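Local coordinates for penicillin-binding protein PbpB (PDB 6KGW) that builds cross-linked peptidoglycan from lipid-linked precursors and is bound by penicillins at its transpeptidase domain, at residues Tyr494-Ala499 and Asp516-Asn521; Gly268-Ile273 and Gly395-Ile400; Asn220-Val225 and Gly512-Asn517. All blocks are in the same frame, centred on the assembly; numbering follows the deposited sequence.

Interaction 1: residues Tyr494-Ala499 and Asp516-Asn521; sequences YWITFA and DNPARN. With AIX ((2R,4S)-2-[(1R)-1-{[(2R)-2-amino-2-phenylacetyl]amino}-2-oxoethyl]-5,5-dimethyl-1,3-thiazolidine-4-carboxylic acid), chain E.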
loop_
_atom_site.group_PDB
_atom_site.type_symbol
_atom_site.label_atom_id
_atom_site.label_comp_id
_atom_site.label_asym_id
_atom_site.label_seq_id
_atom_site.Cartn_x
_atom_site.Cartn_y
_atom_site.Cartn_z
ATOM N N TYR A 494 13.151 5.600 -11.522
ATOM C CA TYR A 494 11.975 6.020 -10.773
ATOM C C TYR A 494 11.382 4.886 -9.954
ATOM O O TYR A 494 11.520 3.705 -10.285
ATOM C CB TYR A 494 10.891 6.583 -11.704
ATOM C CG TYR A 494 11.390 7.659 -12.653
ATOM C CD1 TYR A 494 11.689 8.936 -12.193
ATOM C CD2 TYR A 494 11.549 7.400 -14.008
ATOM C CE1 TYR A 494 12.130 9.927 -13.060
ATOM C CE2 TYR A 494 11.994 8.381 -14.884
ATOM C CZ TYR A 494 12.286 9.646 -14.400
ATOM O OH TYR A 494 12.732 10.638 -15.257
ATOM N N TRP A 495 10.731 5.262 -8.862
ATOM C CA TRP A 495 9.691 4.443 -8.263
ATOM C C TRP A 495 8.377 4.888 -8.880
ATOM O O TRP A 495 8.021 6.060 -8.776
ATOM C CB TRP A 495 9.639 4.611 -6.747
ATOM C CG TRP A 495 10.804 4.059 -6.007
ATOM C CD1 TRP A 495 11.145 2.739 -5.864
ATOM C CD2 TRP A 495 11.755 4.802 -5.250
ATOM N NE1 TRP A 495 12.273 2.621 -5.087
ATOM C CE2 TRP A 495 12.659 3.875 -4.689
ATOM C CE3 TRP A 495 11.934 6.167 -4.992
ATOM C CZ2 TRP A 495 13.721 4.270 -3.894
ATOM C CZ3 TRP A 495 12.980 6.551 -4.214
ATOM C CH2 TRP A 495 13.870 5.609 -3.671
ATOM N N ILE A 496 7.690 3.980 -9.575
ATOM C CA ILE A 496 6.328 4.232 -10.029
ATOM C C ILE A 496 5.377 3.723 -8.963
ATOM O O ILE A 496 5.634 2.713 -8.294
ATOM C CB ILE A 496 6.055 3.568 -11.390
ATOM C CG1 ILE A 496 7.115 4.000 -12.410
ATOM C CG2 ILE A 496 4.647 3.907 -11.861
ATOM C CD1 ILE A 496 7.431 5.482 -12.393
ATOM N N THR A 497 4.266 4.414 -8.799
ATOM C CA THR A 497 3.434 4.183 -7.636
ATOM C C THR A 497 2.007 4.548 -8.011
ATOM O O THR A 497 1.796 5.498 -8.772
ATOM C CB THR A 497 4.023 4.999 -6.466
ATOM O OG1 THR A 497 3.575 4.506 -5.212
ATOM C CG2 THR A 497 3.734 6.452 -6.594
ATOM N N PHE A 498 1.047 3.714 -7.592
ATOM C CA PHE A 498 -0.371 4.028 -7.716
ATOM C C PHE A 498 -1.067 3.636 -6.422
ATOM O O PHE A 498 -0.682 2.660 -5.769
ATOM C CB PHE A 498 -1.050 3.318 -8.907
ATOM C CG PHE A 498 -2.386 3.946 -9.318
ATOM C CD1 PHE A 498 -3.569 3.602 -8.677
ATOM C CD2 PHE A 498 -2.442 4.895 -10.331
ATOM C CE1 PHE A 498 -4.774 4.172 -9.044
ATOM C CE2 PHE A 498 -3.647 5.481 -10.694
ATOM C CZ PHE A 498 -4.810 5.111 -10.049
ATOM N N ALA A 499 -2.068 4.423 -6.040
ATOM C CA ALA A 499 -2.883 4.132 -4.868
ATOM C C ALA A 499 -4.311 4.533 -5.189
ATOM O O ALA A 499 -4.551 5.604 -5.752
ATOM C CB ALA A 499 -2.393 4.878 -3.630
ATOM N N ASP A 516 9.332 -0.808 -9.079
ATOM C CA ASP A 516 10.706 -0.330 -9.020
ATOM C C ASP A 516 11.262 -0.208 -10.435
ATOM O O ASP A 516 11.761 -1.179 -11.006
ATOM C CB ASP A 516 11.567 -1.254 -8.170
ATOM C CG ASP A 516 13.002 -0.754 -8.054
ATOM O OD1 ASP A 516 13.295 0.355 -8.558
ATOM O OD2 ASP A 516 13.842 -1.458 -7.468
ATOM N N ASN A 517 11.203 1.007 -10.988
ATOM C CA ASN A 517 11.841 1.413 -12.239
ATOM C C ASN A 517 11.488 0.531 -13.434
ATOM O O ASN A 517 12.369 -0.125 -14.010
ATOM C CB ASN A 517 13.358 1.447 -12.089
ATOM C CG ASN A 517 14.014 2.335 -13.145
ATOM O OD1 ASN A 517 13.572 3.470 -13.394
ATOM N ND2 ASN A 517 15.052 1.819 -13.784
ATOM N N PRO A 518 10.231 0.503 -13.853
ATOM C CA PRO A 518 9.876 -0.262 -15.052
ATOM C C PRO A 518 10.323 0.438 -16.333
ATOM O O PRO A 518 10.402 1.671 -16.416
ATOM C CB PRO A 518 8.348 -0.325 -14.970
ATOM C CG PRO A 518 7.979 0.977 -14.340
ATOM C CD PRO A 518 9.070 1.225 -13.299
ATOM N N ALA A 519 10.608 -0.378 -17.349
ATOM C CA ALA A 519 10.778 0.135 -18.706
ATOM C C ALA A 519 9.448 0.328 -19.430
ATOM O O ALA A 519 9.412 0.998 -20.466
ATOM C CB ALA A 519 11.668 -0.807 -19.521
ATOM N N ARG A 520 8.363 -0.247 -18.919
ATOM C CA ARG A 520 7.079 -0.234 -19.606
ATOM C C ARG A 520 5.979 -0.167 -18.558
ATOM O O ARG A 520 6.231 -0.297 -17.359
ATOM C CB ARG A 520 6.897 -1.472 -20.505
ATOM C CG ARG A 520 7.909 -1.593 -21.643
ATOM C CD ARG A 520 7.870 -2.973 -22.330
ATOM N NE ARG A 520 8.290 -4.047 -21.429
ATOM C CZ ARG A 520 9.552 -4.409 -21.229
ATOM N NH1 ARG A 520 10.521 -3.791 -21.875
ATOM N NH2 ARG A 520 9.843 -5.383 -20.375
ATOM N N ASN A 521 4.748 0.049 -19.032
ATOM C CA ASN A 521 3.543 -0.098 -18.220
ATOM C C ASN A 521 3.520 -1.437 -17.504
ATOM O O ASN A 521 4.196 -2.380 -17.933
ATOM C CB ASN A 521 2.286 -0.013 -19.087
ATOM C CG ASN A 521 1.800 1.389 -19.266
ATOM O OD1 ASN A 521 2.486 2.359 -18.892
ATOM N ND2 ASN A 521 0.608 1.523 -19.855
HETATM C C8 AIX E . 9.494 11.892 -14.358
HETATM C C5 AIX E . 9.161 13.462 -12.559
HETATM C C6 AIX E . 4.116 13.043 -13.386
HETATM N N1 AIX E . 6.777 13.724 -10.517
HETATM C C2 AIX E . 2.756 11.200 -12.200
HETATM N N3 AIX E . 3.535 13.175 -10.999
HETATM C C4 AIX E . 9.143 13.776 -11.074
HETATM C C1 AIX E . 2.852 13.478 -14.126
HETATM C C3 AIX E . 7.855 14.510 -10.657
HETATM C C7 AIX E . 9.512 12.196 -13.006
HETATM C C9 AIX E . 9.124 12.848 -15.279
HETATM C C10 AIX E . 8.781 14.112 -14.847
HETATM C C11 AIX E . 8.804 14.419 -13.497
HETATM C C12 AIX E . 3.863 12.236 -12.076
HETATM C C13 AIX E . 4.363 14.359 -11.048
HETATM C C14 AIX E . 5.492 14.168 -9.978
HETATM C C15 AIX E . 4.888 13.176 -8.921
HETATM C C16 AIX E . 5.048 12.262 -14.310
HETATM N N2 AIX E . 10.361 14.500 -10.664
HETATM O O1 AIX E . 1.666 11.615 -11.637
HETATM O O2 AIX E . 2.875 10.113 -12.760
HETATM O O3 AIX E . 7.850 15.722 -10.458
HETATM O O4 AIX E . 5.050 11.988 -9.001
HETATM S S1 AIX E . 4.998 14.536 -12.766
#

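Interaction 2: residues Gly268-Ile273 and Gly395-Ile400; sequences GSVNKI and GMYQAI. With AIX ((2R,4S)-2-[(1R)-1-{[(2R)-2-amino-2-phenylacetyl]amino}-2-oxoethyl]-5,5-dimethyl-1,3-thiazolidine-4-carboxylic acid), chain E.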
loop_
_atom_site.group_PDB
_atom_site.type_symbol
_atom_site.label_atom_id
_atom_site.label_comp_id
_atom_site.label_asym_id
_atom_site.label_seq_id
_atom_site.Cartn_x
_atom_site.Cartn_y
_atom_site.Cartn_z
ATOM N N GLY A 268 7.048 10.312 -4.148
ATOM C CA GLY A 268 6.670 11.240 -5.202
ATOM C C GLY A 268 5.206 11.627 -5.098
ATOM O O GLY A 268 4.653 11.779 -4.006
ATOM N N SER A 269 4.546 11.693 -6.250
ATOM C CA SER A 269 3.234 12.320 -6.363
ATOM C C SER A 269 2.082 11.590 -5.663
ATOM O O SER A 269 1.030 12.215 -5.446
ATOM C CB SER A 269 2.898 12.489 -7.833
ATOM O OG SER A 269 3.600 13.602 -8.294
ATOM N N VAL A 270 2.208 10.305 -5.308
ATOM C CA VAL A 270 1.114 9.753 -4.504
ATOM C C VAL A 270 1.007 10.472 -3.173
ATOM O O VAL A 270 -0.073 10.506 -2.578
ATOM C CB VAL A 270 1.218 8.238 -4.245
ATOM C CG1 VAL A 270 0.807 7.487 -5.470
ATOM C CG2 VAL A 270 2.626 7.866 -3.761
ATOM N N ASN A 271 2.092 11.080 -2.704
ATOM C CA ASN A 271 2.018 11.855 -1.475
ATOM C C ASN A 271 1.091 13.065 -1.573
ATOM O O ASN A 271 0.802 13.680 -0.545
ATOM C CB ASN A 271 3.412 12.320 -1.068
ATOM C CG ASN A 271 3.529 12.534 0.423
ATOM O OD1 ASN A 271 3.091 11.695 1.202
ATOM N ND2 ASN A 271 4.097 13.670 0.833
ATOM N N LYS A 272 0.628 13.438 -2.769
ATOM C CA LYS A 272 -0.132 14.675 -2.876
ATOM C C LYS A 272 -1.492 14.600 -2.189
ATOM O O LYS A 272 -2.122 15.640 -1.992
ATOM C CB LYS A 272 -0.272 15.068 -4.343
ATOM C CG LYS A 272 1.034 15.553 -4.951
ATOM C CD LYS A 272 0.847 16.006 -6.383
ATOM C CE LYS A 272 2.201 16.274 -7.059
ATOM N NZ LYS A 272 2.012 16.675 -8.479
ATOM N N ILE A 273 -1.933 13.415 -1.774
ATOM C CA ILE A 273 -3.106 13.309 -0.909
ATOM C C ILE A 273 -2.972 14.156 0.365
ATOM O O ILE A 273 -3.968 14.670 0.889
ATOM C CB ILE A 273 -3.342 11.829 -0.569
ATOM C CG1 ILE A 273 -4.636 11.653 0.221
ATOM C CG2 ILE A 273 -2.143 11.270 0.227
ATOM C CD1 ILE A 273 -4.989 10.196 0.453
ATOM N N GLY A 395 -2.108 2.902 3.658
ATOM C CA GLY A 395 -2.846 3.340 4.834
ATOM C C GLY A 395 -3.287 4.789 4.766
ATOM O O GLY A 395 -4.335 5.146 5.321
ATOM N N MET A 396 -2.515 5.645 4.078
ATOM C CA MET A 396 -2.965 7.025 3.880
ATOM C C MET A 396 -4.266 7.052 3.105
ATOM O O MET A 396 -5.158 7.855 3.396
ATOM C CB MET A 396 -1.916 7.860 3.133
ATOM C CG MET A 396 -0.664 8.146 3.905
ATOM S SD MET A 396 0.085 9.684 3.355
ATOM C CE MET A 396 0.838 9.240 1.776
ATOM N N TYR A 397 -4.383 6.199 2.088
ATOM C CA TYR A 397 -5.595 6.197 1.282
ATOM C C TYR A 397 -6.731 5.493 2.010
ATOM O O TYR A 397 -7.901 5.822 1.786
ATOM C CB TYR A 397 -5.290 5.602 -0.112
ATOM C CG TYR A 397 -4.560 6.621 -0.987
ATOM C CD1 TYR A 397 -3.211 6.887 -0.793
ATOM C CD2 TYR A 397 -5.234 7.368 -1.960
ATOM C CE1 TYR A 397 -2.535 7.845 -1.559
ATOM C CE2 TYR A 397 -4.570 8.313 -2.736
ATOM C CZ TYR A 397 -3.209 8.558 -2.515
ATOM O OH TYR A 397 -2.499 9.501 -3.260
ATOM N N GLN A 398 -6.401 4.591 2.934
ATOM C CA GLN A 398 -7.415 3.997 3.794
ATOM C C GLN A 398 -8.099 5.047 4.654
ATOM O O GLN A 398 -9.321 5.007 4.831
ATOM C CB GLN A 398 -6.787 2.924 4.667
ATOM C CG GLN A 398 -7.803 2.143 5.480
ATOM C CD GLN A 398 -8.158 2.834 6.766
ATOM O OE1 GLN A 398 -7.327 3.513 7.375
ATOM N NE2 GLN A 398 -9.393 2.684 7.179
ATOM N N ALA A 399 -7.327 5.986 5.215
ATOM C CA ALA A 399 -7.918 7.055 6.012
ATOM C C ALA A 399 -8.970 7.799 5.211
ATOM O O ALA A 399 -10.075 8.066 5.704
ATOM C CB ALA A 399 -6.837 8.034 6.485
ATOM N N ILE A 400 -8.631 8.146 3.965
ATOM C CA ILE A 400 -9.541 8.902 3.114
ATOM C C ILE A 400 -10.737 8.047 2.715
ATOM O O ILE A 400 -11.866 8.538 2.629
ATOM C CB ILE A 400 -8.771 9.434 1.885
ATOM C CG1 ILE A 400 -7.843 10.582 2.304
ATOM C CG2 ILE A 400 -9.719 9.853 0.781
ATOM C CD1 ILE A 400 -8.556 11.684 3.041
HETATM C C8 AIX E . 9.494 11.892 -14.358
HETATM C C5 AIX E . 9.161 13.462 -12.559
HETATM C C6 AIX E . 4.116 13.043 -13.386
HETATM N N1 AIX E . 6.777 13.724 -10.517
HETATM C C2 AIX E . 2.756 11.200 -12.200
HETATM N N3 AIX E . 3.535 13.175 -10.999
HETATM C C4 AIX E . 9.143 13.776 -11.074
HETATM C C1 AIX E . 2.852 13.478 -14.126
HETATM C C3 AIX E . 7.855 14.510 -10.657
HETATM C C7 AIX E . 9.512 12.196 -13.006
HETATM C C9 AIX E . 9.124 12.848 -15.279
HETATM C C10 AIX E . 8.781 14.112 -14.847
HETATM C C11 AIX E . 8.804 14.419 -13.497
HETATM C C12 AIX E . 3.863 12.236 -12.076
HETATM C C13 AIX E . 4.363 14.359 -11.048
HETATM C C14 AIX E . 5.492 14.168 -9.978
HETATM C C15 AIX E . 4.888 13.176 -8.921
HETATM C C16 AIX E . 5.048 12.262 -14.310
HETATM N N2 AIX E . 10.361 14.500 -10.664
HETATM O O1 AIX E . 1.666 11.615 -11.637
HETATM O O2 AIX E . 2.875 10.113 -12.760
HETATM O O3 AIX E . 7.850 15.722 -10.458
HETATM O O4 AIX E . 5.050 11.988 -9.001
HETATM S S1 AIX E . 4.998 14.536 -12.766
#

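Interaction 3: residues Asn220-Val225 and Gly512-Asn517; sequences NVSAVV and GIMLDN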
loop_
_atom_site.group_PDB
_atom_site.type_symbol
_atom_site.label_atom_id
_atom_site.label_comp_id
_atom_site.label_asym_id
_atom_site.label_seq_id
_atom_site.Cartn_x
_atom_site.Cartn_y
_atom_site.Cartn_z
ATOM N N ASN A 220 11.436 -4.729 -9.107
ATOM C CA ASN A 220 10.508 -5.335 -8.158
ATOM C C ASN A 220 9.133 -4.758 -8.418
ATOM O O ASN A 220 8.986 -3.718 -9.067
ATOM C CB ASN A 220 10.838 -5.052 -6.684
ATOM C CG ASN A 220 12.289 -4.868 -6.429
ATOM O OD1 ASN A 220 12.797 -3.756 -6.501
ATOM N ND2 ASN A 220 12.976 -5.957 -6.085
ATOM N N VAL A 221 8.130 -5.422 -7.865
ATOM C CA VAL A 221 6.750 -4.968 -7.933
ATOM C C VAL A 221 6.090 -5.442 -6.648
ATOM O O VAL A 221 6.292 -6.586 -6.226
ATOM C CB VAL A 221 6.027 -5.503 -9.204
ATOM C CG1 VAL A 221 4.515 -5.269 -9.140
ATOM C CG2 VAL A 221 6.574 -4.852 -10.477
ATOM N N SER A 222 5.329 -4.560 -5.996
ATOM C CA SER A 222 4.602 -4.987 -4.813
ATOM C C SER A 222 3.238 -4.308 -4.786
ATOM O O SER A 222 2.987 -3.338 -5.501
ATOM C CB SER A 222 5.405 -4.715 -3.532
ATOM O OG SER A 222 5.909 -3.393 -3.506
ATOM N N ALA A 223 2.350 -4.858 -3.960
ATOM C CA ALA A 223 0.947 -4.470 -3.952
ATOM C C ALA A 223 0.319 -4.873 -2.627
ATOM O O ALA A 223 0.608 -5.942 -2.073
ATOM C CB ALA A 223 0.154 -5.095 -5.112
ATOM N N VAL A 224 -0.537 -4.000 -2.131
ATOM C CA VAL A 224 -1.225 -4.195 -0.870
ATOM C C VAL A 224 -2.689 -3.870 -1.083
ATOM O O VAL A 224 -3.016 -2.876 -1.745
ATOM C CB VAL A 224 -0.614 -3.292 0.217
ATOM C CG1 VAL A 224 -1.450 -3.336 1.499
ATOM C CG2 VAL A 224 0.822 -3.702 0.441
ATOM N N VAL A 225 -3.567 -4.684 -0.514
ATOM C CA VAL A 225 -5.001 -4.441 -0.601
ATOM C C VAL A 225 -5.557 -4.352 0.811
ATOM O O VAL A 225 -5.460 -5.305 1.596
ATOM C CB VAL A 225 -5.728 -5.532 -1.405
ATOM C CG1 VAL A 225 -7.243 -5.293 -1.373
ATOM C CG2 VAL A 225 -5.232 -5.567 -2.843
ATOM N N GLY A 512 -2.711 -0.271 -3.108
ATOM C CA GLY A 512 -1.469 0.461 -3.259
ATOM C C GLY A 512 -0.444 -0.358 -4.001
ATOM O O GLY A 512 -0.245 -1.534 -3.688
ATOM N N ILE A 513 0.204 0.252 -4.991
ATOM C CA ILE A 513 1.081 -0.439 -5.924
ATOM C C ILE A 513 2.385 0.333 -6.047
ATOM O O ILE A 513 2.368 1.550 -6.261
ATOM C CB ILE A 513 0.427 -0.554 -7.324
ATOM C CG1 ILE A 513 -0.864 -1.370 -7.279
ATOM C CG2 ILE A 513 1.417 -1.130 -8.313
ATOM C CD1 ILE A 513 -1.638 -1.355 -8.586
ATOM N N MET A 514 3.517 -0.371 -5.999
ATOM C CA MET A 514 4.771 0.256 -6.411
ATOM C C MET A 514 5.541 -0.622 -7.394
ATOM O O MET A 514 5.668 -1.833 -7.201
ATOM C CB MET A 514 5.669 0.616 -5.215
ATOM C CG MET A 514 6.975 1.285 -5.630
ATOM S SD MET A 514 8.341 0.146 -5.978
ATOM C CE MET A 514 8.979 -0.217 -4.343
ATOM N N LEU A 515 6.060 0.013 -8.447
ATOM C CA LEU A 515 6.937 -0.612 -9.433
ATOM C C LEU A 515 8.314 0.020 -9.309
ATOM O O LEU A 515 8.446 1.244 -9.415
ATOM C CB LEU A 515 6.404 -0.409 -10.853
ATOM C CG LEU A 515 5.278 -1.274 -11.426
ATOM C CD1 LEU A 515 4.127 -1.379 -10.484
ATOM C CD2 LEU A 515 4.803 -0.684 -12.746
ATOM N N ASP A 516 9.332 -0.808 -9.079
ATOM C CA ASP A 516 10.706 -0.330 -9.020
ATOM C C ASP A 516 11.262 -0.208 -10.435
ATOM O O ASP A 516 11.761 -1.179 -11.006
ATOM C CB ASP A 516 11.567 -1.254 -8.170
ATOM C CG ASP A 516 13.002 -0.754 -8.054
ATOM O OD1 ASP A 516 13.295 0.355 -8.558
ATOM O OD2 ASP A 516 13.842 -1.458 -7.468
ATOM N N ASN A 517 11.203 1.007 -10.988
ATOM C CA ASN A 517 11.841 1.413 -12.239
ATOM C C ASN A 517 11.488 0.531 -13.434
ATOM O O ASN A 517 12.369 -0.125 -14.010
ATOM C CB ASN A 517 13.358 1.447 -12.089
ATOM C CG ASN A 517 14.014 2.335 -13.145
ATOM O OD1 ASN A 517 13.572 3.470 -13.394
ATOM N ND2 ASN A 517 15.052 1.819 -13.784
HETATM O O HOH W 1 8.064 -2.858 -5.516
#

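Interaction 1: residues Tyr494-Ala499 and Asp516-Asn521
Asp516 meets Trp495 as an antiparallel non-hydrogen-bonded pair, their CA atoms 4.9 Å apart, and both side chains leave the sheet on the same face. The carboxylate approaches the indole obliquely, with Asp516 OD1 4.2 Å from Trp495 CD1 and the two planes inclined to each other, so this is a loose contact and not a stack. Its OD1 takes its hydrogen bond from Gln481 NE2 on the strand beyond.

At Asn517 the chain leaves the strand with a positive phi, and both backbone polar atoms of Tyr494, N and O, are engaged. Asn517 N reaches Tyr494 O over 2.8 Å, but the angle at the hydrogen is only 118° and the bond is weak. The firmer link comes from the side chain: with CG anti to the backbone N (chi1 -159°), the amide swings back beside the strand and its OD1 accepts from Tyr494 N at 2.9 Å. That bond is fairly straight at the hydrogen, 160°, although the donor stands above the carbonyl plane and misses the lone-pair directions.

Pro518 follows with an apolar touch. Its CD lies 3.5 Å from Ile496 CG1 and its CG is slightly farther, so one flank of the pyrrolidine ring rests across the isoleucine branch. Pro518 O, for its part, accepts from His528 ND1 in the loop leading to helix 531-544.

Tyr494 also touches the ligand: its CE1 lies 3.5 Å from C7 in the phenyl ring of the opened ampicillin, approached obliquely. The arrangement is the open end of a beta-hairpin, strands 493-502 and 509-516, at the rim of the active-site cleft of a penicillin-binding transpeptidase domain.

Interaction 2: residues Gly268-Ile273 and Gly395-Ile400
Ile273 puts CG1 anti to its backbone N (chi1 -174°) and stays extended through chi2, which carries CD1 out to Tyr397; that residue, with CG anti to its carbonyl carbon (chi1 -77°), lays its ring alongside Ile273 in the opposite direction, the OH reaching Val270. The methyl lies over the middle of the phenol ring, 3.6 Å from Ile273 CD1 to the Tyr397 centroid and only 6° off the normal, a well-centred CH-pi contact. Ile400 CG1 packs against the same methyl, Ile273 CD1, at 3.4 Å.

The hydroxyl of the same ring makes a polar contact. Tyr397 OH donates to Val270 O over 2.7 Å, within the carbonyl plane and on a lone pair, tying helix 390-401 to the 3-10 segment 269-271. Met396, bent at chi3, brings CE to 3.9 Å from Ile273 CG2 and to 3.4 Å from Asn271 OD1, while Asn271 ND2 donates to Leu380 O.

Ser269 OG is covalently joined to AIX C15, the acyl-enzyme expected of the SxxK serine, and Lys272 NZ bonds Ser324 OG and Asn326 OD1. The buried contact thus sets segment 269-271 and the first part of the following helix against helix 390-401; strand 493-502 touches Val270 and Tyr397, and helix 326-347 lies beside Lys272.

Interaction 3: residues Asn220-Val225 and Gly512-Asn517
Val221 and Leu515 run alongside each other off the same face, with Val221 CG2 3.9 Å from Leu515 CG. This pair is the close-packed part of the contact; Ala223 and Ile513, on the same face, only come near each other, and helix 199-216 covers Val221 and Ala223 through Val205 and Val209. The two strand segments run antiparallel at 175°, their axes 4.8 Å apart.

Backbone bonds hold the register in reciprocal pairs. Ser222 N donates to Met514 O at 3.0 Å and Met514 N returns a bond to Ser222 O, while Val224 and Gly512 exchange the same two bonds two residues on. CA-H...O contacts run alongside these bonds, the shortest from Ala223 CA to Gly512 O at 3.2 Å.

The face of Ser222, Met514 and Val224 is less uniform. Val224 packs on Leu390 and Thr394 of helix 390-401, but Ser222 and Met514 hardly meet as side chains, their nearest atoms, Ser222 OG and Met514 CB, being 4.4 Å apart. A water links Ser222 OG, at 3.0 Å, to the backbone O of Met514, to which it donates. Toward the partly exposed end, Asp516 N still donates to Asn220 O at 2.9 Å.

This sheet, with helices 199-216 and 390-401 on its two faces, belongs to the penicillin-binding transpeptidase fold, shared with serine beta-lactamases.

Going from the N terminus, strand 221-227 enters the sheet first, and interaction 3 pairs it with strand 509-516, closing a loop of nearly 290 residues. Nested inside that loop is interaction 2, where 268-273 and 395-400 bring the segment carrying the acylated Ser269, which leads into helix 272-281, against helix 390-401. Interaction 1 opens only after interaction 2 has closed, and it ends on the stretch used by interaction 3, sharing Asp516 and Asn517. Strand 509-516 thus lies between strands 221-227 and 493-502. Interactions 1 and 2 touch directly, Thr497 CG2 lying 3.3 Å from Val270 CG1, so the sheet and the helical layer meet near the ligand, which both contacts also touch.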